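PDB 3WNV: glyoxylate reductase from Paecilomyces sp. J18, which probably catalyses the NAD(P)H-dependent reduction of glyoxylate to glycolate, as a member of the D-isomer specific 2-hydroxyacid dehydrogenase family. Local coordinates for residues Y297-Q300 and K301-L305. Residues are numbered along the deposited sequence; the frame is centred on the assembly and turned at random.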
ATOM      1  N   TYR A 297       6.908  -7.114 -13.017  1.00 10.70           N
ATOM      2  CA  TYR A 297       6.793  -8.546 -13.180  1.00 14.43           C
ATOM      3  C   TYR A 297       7.370  -9.231 -11.971  1.00 11.96           C
ATOM      4  O   TYR A 297       6.804 -10.174 -11.454  1.00 13.97           O
ATOM      5  CB  TYR A 297       7.564  -8.987 -14.423  1.00 15.03           C
ATOM      6  CG  TYR A 297       6.775  -8.774 -15.694  1.00 11.25           C
ATOM      7  CD1 TYR A 297       5.807  -9.696 -16.079  1.00 20.42           C
ATOM      8  CD2 TYR A 297       7.006  -7.656 -16.513  1.00 13.71           C
ATOM      9  CE1 TYR A 297       5.058  -9.510 -17.228  1.00 22.91           C
ATOM     10  CE2 TYR A 297       6.254  -7.463 -17.676  1.00 19.25           C
ATOM     11  CZ  TYR A 297       5.284  -8.401 -18.012  1.00 24.50           C
ATOM     12  OH  TYR A 297       4.537  -8.240 -19.158  1.00 32.78           O
ATOM     13  N   GLU A 298       8.504  -8.724 -11.505  1.00 10.08           N
ATOM     14  CA  GLU A 298       9.234  -9.452 -10.486  1.00  9.65           C
ATOM     15  C   GLU A 298       8.557  -9.318  -9.128  1.00 13.06           C
ATOM     16  O   GLU A 298       8.437 -10.308  -8.405  1.00 14.71           O
ATOM     17  CB  GLU A 298      10.660  -8.936 -10.423  1.00 13.97           C
ATOM     18  CG  GLU A 298      11.426  -9.204 -11.708  1.00 15.67           C
ATOM     19  CD  GLU A 298      11.368  -8.067 -12.734  1.00 22.07           C
ATOM     20  OE1 GLU A 298      10.520  -7.154 -12.608  1.00 15.93           O
ATOM     21  OE2 GLU A 298      12.190  -8.101 -13.686  1.00 22.21           O
ATOM     22  N   THR A 299       8.172  -8.096  -8.774  1.00 10.08           N
ATOM     23  CA  THR A 299       7.410  -7.869  -7.541  1.00  9.41           C
ATOM     24  C   THR A 299       6.028  -8.570  -7.497  1.00  7.64           C
ATOM     25  O   THR A 299       5.702  -9.230  -6.506  1.00  9.66           O
ATOM     26  CB  THR A 299       7.307  -6.407  -7.240  1.00  9.41           C
ATOM     27  OG1 THR A 299       8.633  -5.900  -6.991  1.00 14.55           O
ATOM     28  CG2 THR A 299       6.415  -6.177  -6.000  1.00  9.31           C
ATOM     29  N   GLN A 300       5.212  -8.408  -8.529  1.00 11.17           N
ATOM     30  CA  GLN A 300       3.921  -9.113  -8.542  1.00 10.62           C
ATOM     31  C   GLN A 300       4.071 -10.606  -8.413  1.00 10.61           C
ATOM     32  O   GLN A 300       3.266 -11.221  -7.726  1.00 10.81           O
ATOM     33  CB  GLN A 300       3.076  -8.768  -9.788  1.00  6.96           C
ATOM     34  CG  GLN A 300       2.444  -7.379  -9.685  1.00  9.02           C
ATOM     35  CD  GLN A 300       1.463  -7.116 -10.812  1.00 11.84           C
ATOM     36  OE1 GLN A 300       1.365  -7.898 -11.770  1.00 13.02           O
ATOM     37  NE2 GLN A 300       0.718  -6.036 -10.696  1.00 11.69           N
ATOM     38  N   LYS A 301       5.083 -11.216  -9.058  1.00  9.10           N
ATOM     39  CA  LYS A 301       5.173 -12.676  -8.985  1.00 13.44           C
ATOM     40  C   LYS A 301       5.687 -13.040  -7.608  1.00 14.98           C
ATOM     41  O   LYS A 301       5.227 -14.006  -7.008  1.00 13.30           O
ATOM     42  CB  LYS A 301       6.119 -13.253 -10.036  1.00 10.66           C
ATOM     43  CG  LYS A 301       6.177 -14.788  -9.927  1.00 13.69           C
ATOM     44  CD  LYS A 301       6.742 -15.429 -11.190  1.00 24.74           C
ATOM     45  CE  LYS A 301       6.765 -16.943 -11.020  1.00 24.90           C
ATOM     46  NZ  LYS A 301       7.133 -17.581 -12.289  1.00 28.93           N
ATOM     47  N   GLU A 302       6.590 -12.225  -7.064  1.00 12.63           N
ATOM     48  CA  GLU A 302       7.095 -12.541  -5.710  1.00  8.51           C
ATOM     49  C   GLU A 302       5.954 -12.459  -4.696  1.00  7.95           C
ATOM     50  O   GLU A 302       5.881 -13.266  -3.762  1.00 12.41           O
ATOM     51  CB  GLU A 302       8.192 -11.588  -5.286  1.00 12.49           C
ATOM     52  CG  GLU A 302       8.723 -11.845  -3.871  1.00 23.11           C
ATOM     53  CD  GLU A 302       9.512 -13.156  -3.728  1.00 46.12           C
ATOM     54  OE1 GLU A 302       9.842 -13.826  -4.745  1.00 52.23           O
ATOM     55  OE2 GLU A 302       9.790 -13.532  -2.565  1.00 52.95           O
ATOM     56  N   MET A 303       5.051 -11.502  -4.892  1.00 11.41           N
ATOM     57  CA  MET A 303       3.912 -11.349  -3.965  1.00 12.13           C
ATOM     58  C   MET A 303       2.974 -12.574  -4.070  1.00 14.34           C
ATOM     59  O   MET A 303       2.629 -13.169  -3.059  1.00  9.94           O
ATOM     60  CB  MET A 303       3.175 -10.043  -4.229  1.00  9.68           C
ATOM     61  CG  MET A 303       3.940  -8.714  -3.792  1.00 10.89           C
ATOM     62  SD  MET A 303       3.119  -7.359  -4.596  1.00 13.85           S
ATOM     63  CE  MET A 303       1.757  -7.126  -3.455  1.00 11.42           C
ATOM     64  N   GLU A 304       2.552 -12.927  -5.283  1.00  9.78           N
ATOM     65  CA  GLU A 304       1.792 -14.183  -5.468  1.00  9.13           C
ATOM     66  C   GLU A 304       2.434 -15.427  -4.845  1.00 10.75           C
ATOM     67  O   GLU A 304       1.716 -16.230  -4.222  1.00 11.36           O
ATOM     68  CB  GLU A 304       1.458 -14.402  -6.937  1.00 11.44           C
ATOM     69  CG  GLU A 304       0.470 -13.387  -7.438  1.00 13.16           C
ATOM     70  CD  GLU A 304       0.035 -13.591  -8.867  1.00 13.29           C
ATOM     71  OE1 GLU A 304       0.701 -14.319  -9.641  1.00 14.68           O
ATOM     72  OE2 GLU A 304      -0.972 -12.965  -9.252  1.00 14.42           O
ATOM     73  N   LEU A 305       3.733 -15.627  -5.058  1.00 13.57           N
ATOM     74  CA  LEU A 305       4.420 -16.808  -4.538  1.00 17.92           C
ATOM     75  C   LEU A 305       4.395 -16.838  -3.010  1.00 13.94           C
ATOM     76  O   LEU A 305       4.253 -17.915  -2.409  1.00 14.69           O
ATOM     77  CB  LEU A 305       5.853 -16.905  -5.074  1.00 15.92           C
ATOM     78  CG  LEU A 305       5.974 -17.207  -6.564  1.00 17.81           C
ATOM     79  CD1 LEU A 305       7.437 -17.174  -6.991  1.00 19.79           C
ATOM     80  CD2 LEU A 305       5.361 -18.545  -6.899  1.00 15.81           C
TER
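T299 and M303 meet one turn apart because T299 carries CG2 trans to its own backbone N, while M303 sets CG anti to its carbonyl carbon, beside its backbone N, and bends its end at chi3 (82°). The methyl CG2 of T299 then rests on SD of M303 at 3.8 Å, a van der Waals contact in which the two side chains cross at a slant. M303 also lies along the backbone it hydrogen-bonds: its CG is 3.3 Å from O of T299, the same oxygen that accepts a hydrogen bond from N of M303 at 2.9 Å. The donor of that bond is tilted 19° from the carbonyl plane, less than in the three neighbouring i to i+4 bonds. Of these, N of E304 to O of Q300 (3.1 Å) is the straightest of the four, with an N-H...O angle of 176°. N of K301 reaches O of Y297 at 3.1 Å and N of E302 reaches O of E298 at 3.0 Å, completing four successive i to i+4 bonds over the first two turns of helix 297-317. E304 sends CG past O of Q300 at 3.5 Å, a contact of aliphatic carbon with a carbonyl that already has its helical donor.

The polar ends of Q300 and E304 both reach the segment that follows strand 5-9: OE1 of Q300 accepts a hydrogen bond from NE2 of H14, and the E304 carboxylate accepts one from the backbone N of H14 through OE1 and one from that of V13 through OE2. This buried carboxylate is thus held by two peptide N-H groups. M303 and E304 touch N85, and M303 also touches V111, so the start of helix 297-317 packs on strand 81-85, one strand of the five-stranded parallel sheet, and on the segment after strand 5-9 (I12 to H14).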